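Local coordinates for protein dimethyl-sulfide monooxygenase (Hyphomicrobium sulfonivorans, PDB 6AK1) that oxidises dimethyl sulfide to methanethiol and formaldehyde, using NADH, oxygen and an FMN cofactor, as the large subunit of a two-component monooxygenase, at residues 37-42 with 54-59; 49-54 with 411-416; 77-82 with 309-314; 87-92 with 99-104; 103-108 with 113-118. All blocks are in the same frame, centred on the assembly; numbering follows the deposited sequence.

How the contacts relate
Contacts 1 and 4 lie side by side, centres about 7 Å apart, because each seats a helix on one of two neighbouring parallel strands of the TIM barrel, 53-57 and 100-106. Contact 5 continues contact 4 along the second strand, sharing V103 and T104, with centres about 14 Å apart. Contact 2 shares L54 with contact 1, centres about 17 Å apart, and sits at the start of strand 53-57. Contact 3 packs on the far end of segment 54-59, with D58 OD1 3.4 Å from V82 CG2; its centre and that of contact 2 are about 29 Å apart. D58 of contact 1 and T104 of contacts 4 and 5 are probable FMN-binding residues.

Contact 1: residues 37-42 with 54-59; sequences EYWTNM and LFIADV
M42 and L54 mark the nearest backbone approach, 8.7 Å between their CA atoms, in a helix-on-strand pair whose short-segment axes, 37-42 and 54-57, pass at 11.8 Å with N-to-C directions 148° apart. Side chains alone span this gap. M42 places CG anti to its own N (chi1 178°), directing the start of the chain at the sheet, and CG lies 4.1 Å from L54 CD1. The two side chains cross at about a right angle, and bends at chi2 and chi3 turn the methionine's CE away from the leucine. The other leucine methyl serves W39: L54 CD2 sits at the edge of the indole, near its plane, 4.2 Å from CE3. One ring carbon further on, W39 CZ3 meets I56 CD1 obliquely at 4.4 Å. Within the helix, Y38 CD2 stands 3.5 Å above the centre of one indole face, which limits how W39 can tilt. Helix 36-48 is the connection of a beta-alpha-beta crossover from strand 6-12 to strand 53-57, and these residues form part of the layer between helix and barrel. The aromatic polar groups are satisfied elsewhere: W39 NE1 bonds to Y33 O, and Y38 OH to D11 and T401. With no hydrogen bond across the interface and every touching residue buried, the helix is held on its strand by van der Waals contact and exclusion of water.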
# COMPACT_ATOMS: atom_id res chain seq x y z
N GLU A 37 -21.25 -1.84 3.54
CA GLU A 37 -21.21 -2.22 4.95
C GLU A 37 -19.97 -3.04 5.31
O GLU A 37 -19.51 -2.97 6.45
CB GLU A 37 -22.46 -3.02 5.35
CG GLU A 37 -23.78 -2.23 5.27
CD GLU A 37 -24.32 -2.07 3.84
OE1 GLU A 37 -23.84 -2.77 2.92
OE2 GLU A 37 -25.22 -1.21 3.64
N TYR A 38 -19.43 -3.82 4.37
CA TYR A 38 -18.18 -4.53 4.67
C TYR A 38 -17.08 -3.55 5.02
O TYR A 38 -16.36 -3.71 6.01
CB TYR A 38 -17.75 -5.42 3.49
CG TYR A 38 -16.32 -5.95 3.62
CD1 TYR A 38 -16.05 -7.11 4.34
CD2 TYR A 38 -15.25 -5.26 3.05
CE1 TYR A 38 -14.75 -7.58 4.48
CE2 TYR A 38 -13.95 -5.72 3.20
CZ TYR A 38 -13.71 -6.88 3.91
OH TYR A 38 -12.42 -7.35 4.04
N TRP A 39 -16.95 -2.48 4.22
CA TRP A 39 -15.85 -1.55 4.42
C TRP A 39 -16.04 -0.69 5.66
O TRP A 39 -15.07 -0.45 6.40
CB TRP A 39 -15.68 -0.71 3.16
CG TRP A 39 -15.28 -1.59 2.02
CD1 TRP A 39 -16.09 -2.06 1.02
CD2 TRP A 39 -13.98 -2.15 1.78
NE1 TRP A 39 -15.36 -2.87 0.18
CE2 TRP A 39 -14.06 -2.93 0.62
CE3 TRP A 39 -12.74 -2.07 2.46
CZ2 TRP A 39 -12.95 -3.64 0.10
CZ3 TRP A 39 -11.64 -2.76 1.93
CH2 TRP A 39 -11.76 -3.53 0.77
N THR A 40 -17.26 -0.21 5.93
CA THR A 40 -17.45 0.61 7.12
C THR A 40 -17.29 -0.22 8.39
O THR A 40 -16.71 0.26 9.38
CB THR A 40 -18.81 1.33 7.10
OG1 THR A 40 -19.88 0.39 7.00
CG2 THR A 40 -18.87 2.27 5.92
N ASN A 41 -17.78 -1.47 8.39
CA ASN A 41 -17.53 -2.36 9.52
C ASN A 41 -16.04 -2.65 9.69
O ASN A 41 -15.53 -2.70 10.81
CB ASN A 41 -18.28 -3.69 9.35
CG ASN A 41 -19.77 -3.54 9.50
OD1 ASN A 41 -20.26 -2.60 10.13
ND2 ASN A 41 -20.50 -4.50 8.95
N MET A 42 -15.32 -2.86 8.59
CA MET A 42 -13.87 -3.09 8.67
C MET A 42 -13.15 -1.90 9.32
O MET A 42 -12.35 -2.08 10.24
CB MET A 42 -13.31 -3.38 7.26
CG MET A 42 -11.78 -3.59 7.19
SD MET A 42 -11.21 -4.92 8.30
CE MET A 42 -12.24 -6.25 7.70
N LEU A 54 -5.57 1.06 7.14
CA LEU A 54 -6.11 0.09 6.20
C LEU A 54 -5.42 0.29 4.85
O LEU A 54 -5.61 1.31 4.19
CB LEU A 54 -7.63 0.23 6.07
CG LEU A 54 -8.34 -0.66 5.04
CD1 LEU A 54 -8.33 -2.14 5.42
CD2 LEU A 54 -9.78 -0.18 4.84
N PHE A 55 -4.61 -0.67 4.45
CA PHE A 55 -3.82 -0.59 3.23
C PHE A 55 -4.59 -1.32 2.14
O PHE A 55 -4.71 -2.55 2.18
CB PHE A 55 -2.45 -1.22 3.49
CG PHE A 55 -1.41 -0.96 2.43
CD1 PHE A 55 -1.59 -1.40 1.13
CD2 PHE A 55 -0.23 -0.31 2.76
CE1 PHE A 55 -0.62 -1.18 0.16
CE2 PHE A 55 0.76 -0.10 1.79
CZ PHE A 55 0.56 -0.55 0.49
N ILE A 56 -5.12 -0.58 1.17
CA ILE A 56 -5.99 -1.14 0.14
C ILE A 56 -5.19 -1.26 -1.16
O ILE A 56 -4.85 -0.25 -1.78
CB ILE A 56 -7.26 -0.30 -0.05
CG1 ILE A 56 -7.98 -0.13 1.29
CG2 ILE A 56 -8.22 -0.98 -1.04
CD1 ILE A 56 -9.17 0.81 1.23
N ALA A 57 -4.92 -2.49 -1.57
CA ALA A 57 -4.23 -2.76 -2.83
C ALA A 57 -5.19 -2.60 -4.02
O ALA A 57 -6.40 -2.43 -3.86
CB ALA A 57 -3.63 -4.17 -2.82
N ASP A 58 -4.63 -2.65 -5.22
CA ASP A 58 -5.43 -2.47 -6.43
C ASP A 58 -4.67 -3.00 -7.64
O ASP A 58 -3.44 -3.01 -7.66
CB ASP A 58 -5.79 -1.00 -6.67
CG ASP A 58 -6.90 -0.82 -7.70
OD1 ASP A 58 -7.84 -1.66 -7.71
OD2 ASP A 58 -6.83 0.14 -8.51
N VAL A 59 -5.42 -3.47 -8.64
CA VAL A 59 -4.91 -3.78 -9.97
C VAL A 59 -5.98 -3.38 -10.97
O VAL A 59 -7.16 -3.23 -10.64
CB VAL A 59 -4.55 -5.27 -10.17
CG1 VAL A 59 -3.46 -5.72 -9.20
CG2 VAL A 59 -5.78 -6.14 -10.05

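Contact 2: residues 49-54 with 411-416; sequences GCFDCL and YIVPEL
The Schellman motif that ends helix 36-48 brings G49 and F51 up to V413 of helix 403-418. C50, with positive phi (56°), is the C-prime residue of this motif, and the amides of C50 and F51 both turn back onto carbonyls of the last helical turn. G49 and V413 are the closest pair of the two backbones, 7.1 Å between CA atoms. V413 points its CB at the loop, and its CG2 methyl makes both contacts: it lies 4.3 Å from F51 CE1, at the edge of the phenyl ring and near its plane, and 4.4 Å from G49 O. The oxygen G49 O also lies at the ring edge, in plane, 3.8 Å from F51 CD1, next to the ring carbon that meets the methyl. The CB of F51 does not face the helix; a chi1 of -90° swings the ring until its far end approaches V413. Just beyond V413 the helix is kinked, since P414 has no amide hydrogen and the N of E415 also lacks its bond to the preceding turn; L416 N to I412 O, at 2.9 Å, restores the helical pattern. Around this small interface F51 also touches L7 and I409, while C50 O and F51 O accept hydrogen bonds from Q423 and Y426. The arrangement fits a TIM barrel at the N-terminal end of its strands, where a helix-to-strand loop leads into strand 53-57 and is flanked by the helix that follows strand 393-397.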
# COMPACT_ATOMS: atom_id res chain seq x y z
N GLY A 49 -9.12 -1.96 17.66
CA GLY A 49 -7.78 -2.45 17.94
C GLY A 49 -6.68 -1.43 17.75
O GLY A 49 -5.50 -1.82 17.82
N CYS A 50 -7.01 -0.16 17.48
CA CYS A 50 -6.02 0.92 17.31
C CYS A 50 -4.99 0.61 16.22
O CYS A 50 -3.82 0.98 16.31
CB CYS A 50 -5.33 1.25 18.63
SG CYS A 50 -6.38 2.01 19.91
N PHE A 51 -5.44 -0.08 15.17
CA PHE A 51 -4.58 -0.28 14.00
C PHE A 51 -4.21 1.06 13.38
O PHE A 51 -5.00 2.02 13.39
CB PHE A 51 -5.28 -1.16 12.95
CG PHE A 51 -5.04 -2.64 13.12
CD1 PHE A 51 -5.12 -3.25 14.37
CD2 PHE A 51 -4.76 -3.43 12.01
CE1 PHE A 51 -4.91 -4.61 14.51
CE2 PHE A 51 -4.56 -4.81 12.14
CZ PHE A 51 -4.63 -5.40 13.39
N ASP A 52 -3.01 1.13 12.80
CA ASP A 52 -2.58 2.38 12.20
C ASP A 52 -3.31 2.68 10.89
O ASP A 52 -3.67 3.84 10.64
CB ASP A 52 -1.07 2.35 11.97
CG ASP A 52 -0.30 2.41 13.28
OD1 ASP A 52 -0.03 1.32 13.85
OD2 ASP A 52 0.01 3.53 13.76
N CYS A 53 -3.57 1.66 10.07
CA CYS A 53 -3.92 1.96 8.69
C CYS A 53 -4.60 0.77 8.03
O CYS A 53 -4.25 -0.39 8.30
CB CYS A 53 -2.65 2.38 7.91
SG CYS A 53 -2.93 2.99 6.24
N LEU A 54 -5.57 1.06 7.14
CA LEU A 54 -6.11 0.09 6.20
C LEU A 54 -5.42 0.29 4.85
O LEU A 54 -5.61 1.31 4.19
CB LEU A 54 -7.63 0.23 6.07
CG LEU A 54 -8.34 -0.66 5.04
CD1 LEU A 54 -8.33 -2.14 5.42
CD2 LEU A 54 -9.78 -0.18 4.84
N TYR A 411 -6.82 -11.77 20.22
CA TYR A 411 -5.85 -12.71 20.77
C TYR A 411 -4.44 -12.15 20.87
O TYR A 411 -3.71 -12.53 21.79
CB TYR A 411 -5.78 -13.98 19.92
CG TYR A 411 -6.99 -14.87 19.93
CD1 TYR A 411 -7.25 -15.71 21.00
CD2 TYR A 411 -7.84 -14.93 18.82
CE1 TYR A 411 -8.33 -16.56 20.99
CE2 TYR A 411 -8.93 -15.77 18.80
CZ TYR A 411 -9.17 -16.59 19.90
OH TYR A 411 -10.24 -17.46 19.90
N ILE A 412 -4.00 -11.32 19.92
CA ILE A 412 -2.61 -10.87 19.84
C ILE A 412 -2.41 -9.47 20.43
O ILE A 412 -1.49 -9.26 21.20
CB ILE A 412 -2.10 -10.93 18.38
CG1 ILE A 412 -2.27 -12.33 17.79
CG2 ILE A 412 -0.64 -10.48 18.32
CD1 ILE A 412 -1.83 -13.46 18.72
N VAL A 413 -3.29 -8.52 20.05
CA VAL A 413 -3.10 -7.14 20.55
C VAL A 413 -3.01 -7.04 22.04
O VAL A 413 -2.17 -6.27 22.54
CB VAL A 413 -4.22 -6.23 19.95
CG1 VAL A 413 -4.40 -4.97 20.79
CG2 VAL A 413 -3.87 -5.83 18.52
N PRO A 414 -3.81 -7.76 22.87
CA PRO A 414 -3.61 -7.68 24.32
C PRO A 414 -2.24 -8.15 24.76
O PRO A 414 -1.66 -7.57 25.69
CB PRO A 414 -4.72 -8.58 24.89
CG PRO A 414 -5.77 -8.61 23.82
CD PRO A 414 -4.96 -8.64 22.55
N GLU A 415 -1.69 -9.18 24.11
CA GLU A 415 -0.35 -9.66 24.45
C GLU A 415 0.71 -8.66 24.03
O GLU A 415 1.68 -8.44 24.77
CB GLU A 415 -0.07 -11.01 23.80
CG GLU A 415 1.33 -11.56 24.10
CD GLU A 415 1.54 -11.88 25.58
OE1 GLU A 415 0.56 -12.26 26.26
OE2 GLU A 415 2.68 -11.75 26.07
N LEU A 416 0.56 -8.03 22.85
CA LEU A 416 1.52 -7.01 22.42
C LEU A 416 1.44 -5.78 23.31
O LEU A 416 2.47 -5.13 23.57
CB LEU A 416 1.28 -6.63 20.95
CG LEU A 416 1.60 -7.65 19.84
CD1 LEU A 416 1.23 -7.11 18.45
CD2 LEU A 416 3.07 -8.08 19.87

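Contact 3: residues 77-82 with 309-314; sequences ADQVPV and LALYGG
L311 leaves helix 305-316 with its CB directed at the bend formed by D78 and Q79, and CG takes the position beside its own N (chi1 -72°), which sends the two methyls forward over that bend. CG is the first atom to touch, 3.9 Å from D78 CB. At the tip the branches part. CD1 turns to the carboxylate end of the aspartate, 4.1 Å from D78 OD1, whereas CD2 settles into the angle between two residues, 3.9 Å from D78 CB and 3.9 Å from Q79 NE2. The glutamine, extended beyond CG, runs across the leucine at about a right angle, with CD2 also near its CG and CD. The bend is set by the backbone: A77 is the C-prime residue of the Schellman motif closing helix 71-75, and D78 is the centre of an inverse gamma turn. This loop follows the helix on the side of the barrel where the strands end, and Q79 stands about 8 Å, side chain to side chain, from D58, a probable FMN ligand. With an alanine in place of L311, a gap would probably open beside D78 CB and the Q79 stem, stripping both of this apolar cover. The amide itself is held from elsewhere, OE1 by Y63 OH and NE2 by H17 O. One helical position before L311, A310 CB comes to 4.4 Å from D78 OD2.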
# COMPACT_ATOMS: atom_id res chain seq x y z
N ALA A 77 -12.26 -16.04 -8.15
CA ALA A 77 -12.33 -14.61 -7.87
C ALA A 77 -10.99 -14.06 -7.40
O ALA A 77 -10.92 -13.23 -6.47
CB ALA A 77 -13.43 -14.30 -6.84
N ASP A 78 -9.91 -14.48 -8.06
CA ASP A 78 -8.54 -14.09 -7.72
C ASP A 78 -8.24 -12.71 -8.30
O ASP A 78 -7.76 -12.57 -9.44
CB ASP A 78 -7.55 -15.14 -8.21
CG ASP A 78 -7.88 -16.52 -7.67
OD1 ASP A 78 -7.77 -16.72 -6.43
OD2 ASP A 78 -8.30 -17.39 -8.47
N GLN A 79 -8.54 -11.68 -7.50
CA GLN A 79 -8.36 -10.26 -7.82
C GLN A 79 -9.17 -9.85 -9.04
O GLN A 79 -8.90 -8.81 -9.65
CB GLN A 79 -6.87 -9.92 -7.96
CG GLN A 79 -6.09 -10.19 -6.65
CD GLN A 79 -4.67 -9.62 -6.65
OE1 GLN A 79 -4.33 -8.76 -7.47
NE2 GLN A 79 -3.83 -10.11 -5.73
N VAL A 80 -10.18 -10.64 -9.40
CA VAL A 80 -11.21 -10.24 -10.33
C VAL A 80 -12.52 -10.88 -9.85
O VAL A 80 -12.55 -12.06 -9.52
CB VAL A 80 -10.87 -10.64 -11.80
CG1 VAL A 80 -10.71 -12.16 -11.95
CG2 VAL A 80 -11.93 -10.10 -12.77
N PRO A 81 -13.61 -10.10 -9.75
CA PRO A 81 -13.73 -8.66 -10.00
C PRO A 81 -12.95 -7.79 -9.02
O PRO A 81 -12.69 -8.22 -7.90
CB PRO A 81 -15.24 -8.40 -9.86
CG PRO A 81 -15.73 -9.51 -8.96
CD PRO A 81 -14.90 -10.70 -9.34
N VAL A 82 -12.56 -6.59 -9.44
CA VAL A 82 -11.88 -5.66 -8.55
C VAL A 82 -12.48 -4.27 -8.78
O VAL A 82 -12.58 -3.81 -9.92
CB VAL A 82 -10.35 -5.66 -8.77
CG1 VAL A 82 -10.03 -5.46 -10.22
CG2 VAL A 82 -9.66 -4.58 -7.90
N LEU A 309 -2.55 -20.83 -8.45
CA LEU A 309 -1.73 -20.89 -9.65
C LEU A 309 -2.00 -19.72 -10.58
O LEU A 309 -1.09 -19.24 -11.27
CB LEU A 309 -1.97 -22.22 -10.38
CG LEU A 309 -1.46 -23.42 -9.57
CD1 LEU A 309 -1.79 -24.74 -10.27
CD2 LEU A 309 0.03 -23.29 -9.33
N ALA A 310 -3.25 -19.25 -10.64
CA ALA A 310 -3.53 -18.04 -11.40
C ALA A 310 -2.78 -16.86 -10.82
O ALA A 310 -2.19 -16.07 -11.56
CB ALA A 310 -5.04 -17.76 -11.43
N LEU A 311 -2.77 -16.73 -9.49
CA LEU A 311 -2.08 -15.60 -8.87
C LEU A 311 -0.58 -15.71 -9.07
O LEU A 311 0.07 -14.72 -9.44
CB LEU A 311 -2.42 -15.53 -7.37
CG LEU A 311 -3.83 -15.08 -6.95
CD1 LEU A 311 -4.03 -15.29 -5.45
CD2 LEU A 311 -4.10 -13.61 -7.34
N TYR A 312 -0.03 -16.90 -8.84
CA TYR A 312 1.39 -17.15 -9.12
C TYR A 312 1.74 -16.77 -10.55
O TYR A 312 2.76 -16.11 -10.78
CB TYR A 312 1.73 -18.61 -8.85
CG TYR A 312 2.10 -18.90 -7.41
CD1 TYR A 312 1.60 -18.12 -6.37
CD2 TYR A 312 2.97 -19.94 -7.09
CE1 TYR A 312 1.94 -18.38 -5.04
CE2 TYR A 312 3.32 -20.21 -5.76
CZ TYR A 312 2.80 -19.41 -4.75
OH TYR A 312 3.15 -19.65 -3.44
N GLY A 313 0.90 -17.15 -11.51
CA GLY A 313 1.16 -16.82 -12.90
C GLY A 313 1.34 -15.33 -13.12
O GLY A 313 2.31 -14.89 -13.74
N GLY A 314 0.40 -14.52 -12.60
CA GLY A 314 0.54 -13.08 -12.73
C GLY A 314 1.68 -12.52 -11.90
O GLY A 314 2.35 -11.58 -12.32

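Contact 4: residues 87-92 with 99-104; sequences GAISAM and VGFGVT
M92 meets the F101 ring obliquely: M92 CB lies 3.7 Å from F101 CE1, and the chain then bends at chi3 so that CE returns to 3.9 Å from F101 CD1. Between them SD stands 5.3 Å from the ring centroid and 60° off the normal, an oblique Met-aromatic contact. I89 meets the root of the phenylalanine, its CD1 4.2 Å from F101 CB and 3.9 Å from V103 CG2. Its chi1 of -59° sets CG1 beside the backbone N and brings CD1 close to the strand, though its CB does not point there. F101 and V103, alternate residues of strand 100-106, both project to this helix-facing side. A serine at F101 would remove the ring and is likely to leave the M92 thioether freer to turn. Further out, the strand is fixed by backbone bonds of F101 to R129 and A131, and M92 O accepts a bond from T96 OG1. Helix 89-94 lies in the connection between parallel strands 53-57 and 100-106, a beta-alpha-beta crossover of the TIM barrel; M92 also reaches W39 and A43 of helix 36-48 and L54 of the adjoining strand, while I89 touches L122 and T126 of helix 112-126.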
# COMPACT_ATOMS: atom_id res chain seq x y z
N GLY A 87 -13.41 4.13 -3.80
CA GLY A 87 -14.86 4.20 -3.73
C GLY A 87 -15.43 4.35 -2.33
O GLY A 87 -16.33 5.16 -2.10
N ALA A 88 -14.93 3.56 -1.38
CA ALA A 88 -15.53 3.50 -0.05
C ALA A 88 -14.79 4.34 0.99
O ALA A 88 -15.16 4.30 2.17
CB ALA A 88 -15.60 2.05 0.43
N ILE A 89 -13.78 5.12 0.59
CA ILE A 89 -12.94 5.81 1.57
C ILE A 89 -13.76 6.78 2.42
O ILE A 89 -13.66 6.79 3.65
CB ILE A 89 -11.77 6.53 0.87
CG1 ILE A 89 -10.92 5.53 0.09
CG2 ILE A 89 -10.92 7.30 1.91
CD1 ILE A 89 -10.37 4.43 0.95
N SER A 90 -14.59 7.61 1.78
CA SER A 90 -15.29 8.65 2.55
C SER A 90 -16.27 8.04 3.53
O SER A 90 -16.39 8.51 4.67
CB SER A 90 -16.02 9.63 1.62
OG SER A 90 -17.05 8.99 0.91
N ALA A 91 -17.00 7.00 3.12
CA ALA A 91 -17.88 6.31 4.06
C ALA A 91 -17.09 5.80 5.26
O ALA A 91 -17.56 5.91 6.40
CB ALA A 91 -18.61 5.16 3.36
N MET A 92 -15.89 5.25 5.03
CA MET A 92 -15.10 4.68 6.13
C MET A 92 -14.55 5.78 7.03
O MET A 92 -14.45 5.61 8.25
CB MET A 92 -13.96 3.82 5.57
CG MET A 92 -14.40 2.47 5.02
SD MET A 92 -12.98 1.37 4.68
CE MET A 92 -12.16 2.28 3.35
N VAL A 99 -7.97 5.98 12.22
CA VAL A 99 -7.31 5.02 11.34
C VAL A 99 -7.01 5.68 9.99
O VAL A 99 -7.79 6.49 9.48
CB VAL A 99 -8.16 3.74 11.18
CG1 VAL A 99 -9.44 4.03 10.41
CG2 VAL A 99 -7.37 2.65 10.46
N GLY A 100 -5.83 5.37 9.43
CA GLY A 100 -5.48 5.89 8.12
C GLY A 100 -5.98 5.00 6.98
O GLY A 100 -6.36 3.86 7.19
N PHE A 101 -5.97 5.55 5.77
CA PHE A 101 -6.40 4.82 4.58
C PHE A 101 -5.30 4.93 3.53
O PHE A 101 -5.03 6.02 3.02
CB PHE A 101 -7.73 5.35 4.04
CG PHE A 101 -8.81 5.37 5.07
CD1 PHE A 101 -9.42 4.18 5.46
CD2 PHE A 101 -9.18 6.55 5.70
CE1 PHE A 101 -10.41 4.16 6.44
CE2 PHE A 101 -10.16 6.55 6.67
CZ PHE A 101 -10.79 5.34 7.04
N GLY A 102 -4.65 3.80 3.25
CA GLY A 102 -3.69 3.73 2.17
C GLY A 102 -4.39 3.35 0.89
O GLY A 102 -5.00 2.28 0.80
N VAL A 103 -4.35 4.23 -0.11
CA VAL A 103 -5.07 4.02 -1.35
C VAL A 103 -4.05 3.81 -2.45
O VAL A 103 -3.14 4.63 -2.63
CB VAL A 103 -6.01 5.20 -1.66
CG1 VAL A 103 -6.84 4.90 -2.89
CG2 VAL A 103 -6.91 5.45 -0.45
N THR A 104 -4.17 2.70 -3.17
CA THR A 104 -3.26 2.41 -4.27
C THR A 104 -3.75 3.12 -5.53
O THR A 104 -4.94 3.08 -5.84
CB THR A 104 -3.19 0.89 -4.50
OG1 THR A 104 -2.66 0.27 -3.33
CG2 THR A 104 -2.29 0.55 -5.66

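Contact 5: residues 103-108 with 113-118; sequences VTAAIT and YLLARR
A105 offers its single methyl to the fork of L115: A105 CB lies 3.9 Å from CD1 and 4.1 Å from CD2 of the leucine, nearly equal distances that place the alanine between the two branches. Both CB atoms point across the interface. L115 holds CG anti to the backbone N (chi1 -178°), which extends the side chain from helix to strand across a gap of 8.2 Å between the CA atoms of A105 and L115. CD2 makes one further approach, to A106 O at 4.3 Å, a van der Waals contact with the backbone; the A106 methyl itself points away from the helix, as expected of the next residue in a strand. The interaction is accordingly small, 115 Å² in all, and carries no hydrogen bond. Side-chain alternation explains the division of labour: A105 faces the helix, whereas T104, a probable FMN-binding residue, turns to the opposite side of the strand, where its OG1 is hydrogen-bonded to I56 O and N133 ND2. R118 starts out toward the strand at its CB but makes no contact with it; its NH1 forms a salt bridge with E110 and its guanidinium a cation-pi interaction with F86. W132 joins both partners, since its NE1 bonds to A105 O while its side chain touches L115. Strand 100-106, helix 112-126 and strand 130-135 form a beta-alpha-beta unit of the barrel, in which A105 pairs by backbone with N133 of the parallel neighbour, and L115 also touches Y164 and M168 of helix 157-174.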
# COMPACT_ATOMS: atom_id res chain seq x y z
N VAL A 103 -4.35 4.23 -0.11
CA VAL A 103 -5.07 4.02 -1.35
C VAL A 103 -4.05 3.81 -2.45
O VAL A 103 -3.14 4.63 -2.63
CB VAL A 103 -6.01 5.20 -1.66
CG1 VAL A 103 -6.84 4.90 -2.89
CG2 VAL A 103 -6.91 5.45 -0.45
N THR A 104 -4.17 2.70 -3.17
CA THR A 104 -3.26 2.41 -4.27
C THR A 104 -3.75 3.12 -5.53
O THR A 104 -4.94 3.08 -5.84
CB THR A 104 -3.19 0.89 -4.50
OG1 THR A 104 -2.66 0.27 -3.33
CG2 THR A 104 -2.29 0.55 -5.66
N ALA A 105 -2.83 3.78 -6.24
CA ALA A 105 -3.17 4.37 -7.53
C ALA A 105 -1.92 4.36 -8.41
O ALA A 105 -0.86 4.82 -8.00
CB ALA A 105 -3.71 5.80 -7.37
N ALA A 106 -2.06 3.83 -9.62
CA ALA A 106 -0.93 3.72 -10.52
C ALA A 106 -0.66 5.05 -11.23
O ALA A 106 -1.57 5.85 -11.48
CB ALA A 106 -1.15 2.61 -11.55
N ILE A 107 0.62 5.27 -11.55
CA ILE A 107 1.04 6.44 -12.31
C ILE A 107 1.13 6.15 -13.80
O ILE A 107 1.45 7.05 -14.59
CB ILE A 107 2.39 6.95 -11.77
CG1 ILE A 107 3.52 5.97 -12.12
CG2 ILE A 107 2.33 7.11 -10.26
CD1 ILE A 107 4.88 6.36 -11.54
N THR A 108 0.83 4.91 -14.20
CA THR A 108 1.01 4.48 -15.59
C THR A 108 -0.06 5.06 -16.51
O THR A 108 0.21 5.35 -17.68
CB THR A 108 0.97 2.95 -15.65
OG1 THR A 108 1.97 2.40 -14.78
CG2 THR A 108 1.21 2.44 -17.06
N TYR A 113 -1.88 15.67 -12.96
CA TYR A 113 -2.76 16.76 -12.52
C TYR A 113 -4.08 16.22 -11.97
O TYR A 113 -4.59 16.73 -10.96
CB TYR A 113 -3.03 17.71 -13.69
CG TYR A 113 -3.67 19.02 -13.31
CD1 TYR A 113 -2.90 20.05 -12.78
CD2 TYR A 113 -5.03 19.24 -13.48
CE1 TYR A 113 -3.46 21.26 -12.42
CE2 TYR A 113 -5.60 20.45 -13.12
CZ TYR A 113 -4.82 21.45 -12.60
OH TYR A 113 -5.37 22.66 -12.25
N LEU A 114 -4.65 15.20 -12.61
CA LEU A 114 -5.93 14.66 -12.16
C LEU A 114 -5.78 13.76 -10.94
O LEU A 114 -6.63 13.80 -10.04
CB LEU A 114 -6.59 13.88 -13.29
CG LEU A 114 -7.10 14.69 -14.49
CD1 LEU A 114 -7.71 13.73 -15.51
CD2 LEU A 114 -8.12 15.76 -14.04
N LEU A 115 -4.75 12.92 -10.89
CA LEU A 115 -4.55 12.12 -9.69
C LEU A 115 -4.31 13.02 -8.48
O LEU A 115 -4.82 12.76 -7.39
CB LEU A 115 -3.40 11.12 -9.86
CG LEU A 115 -3.17 10.21 -8.63
CD1 LEU A 115 -4.45 9.51 -8.17
CD2 LEU A 115 -2.05 9.19 -8.89
N ALA A 116 -3.56 14.11 -8.68
CA ALA A 116 -3.31 15.07 -7.62
C ALA A 116 -4.61 15.58 -7.00
O ALA A 116 -4.71 15.71 -5.77
CB ALA A 116 -2.49 16.25 -8.16
N ARG A 117 -5.62 15.86 -7.83
CA ARG A 117 -6.89 16.36 -7.31
C ARG A 117 -7.65 15.25 -6.58
O ARG A 117 -8.25 15.50 -5.53
CB ARG A 117 -7.76 16.94 -8.43
CG ARG A 117 -9.05 17.57 -7.92
CD ARG A 117 -9.94 18.15 -9.04
NE ARG A 117 -10.62 17.09 -9.78
CZ ARG A 117 -11.87 17.19 -10.24
NH1 ARG A 117 -12.56 18.31 -10.04
NH2 ARG A 117 -12.42 16.17 -10.90
N ARG A 118 -7.63 14.03 -7.12
CA ARG A 118 -8.36 12.95 -6.46
C ARG A 118 -7.78 12.64 -5.09
O ARG A 118 -8.52 12.37 -4.15
CB ARG A 118 -8.36 11.70 -7.34
CG ARG A 118 -9.01 11.91 -8.71
CD ARG A 118 -8.87 10.67 -9.59
NE ARG A 118 -9.59 9.55 -9.04
CZ ARG A 118 -9.11 8.31 -8.89
NH1 ARG A 118 -7.89 7.99 -9.30
NH2 ARG A 118 -9.89 7.39 -8.36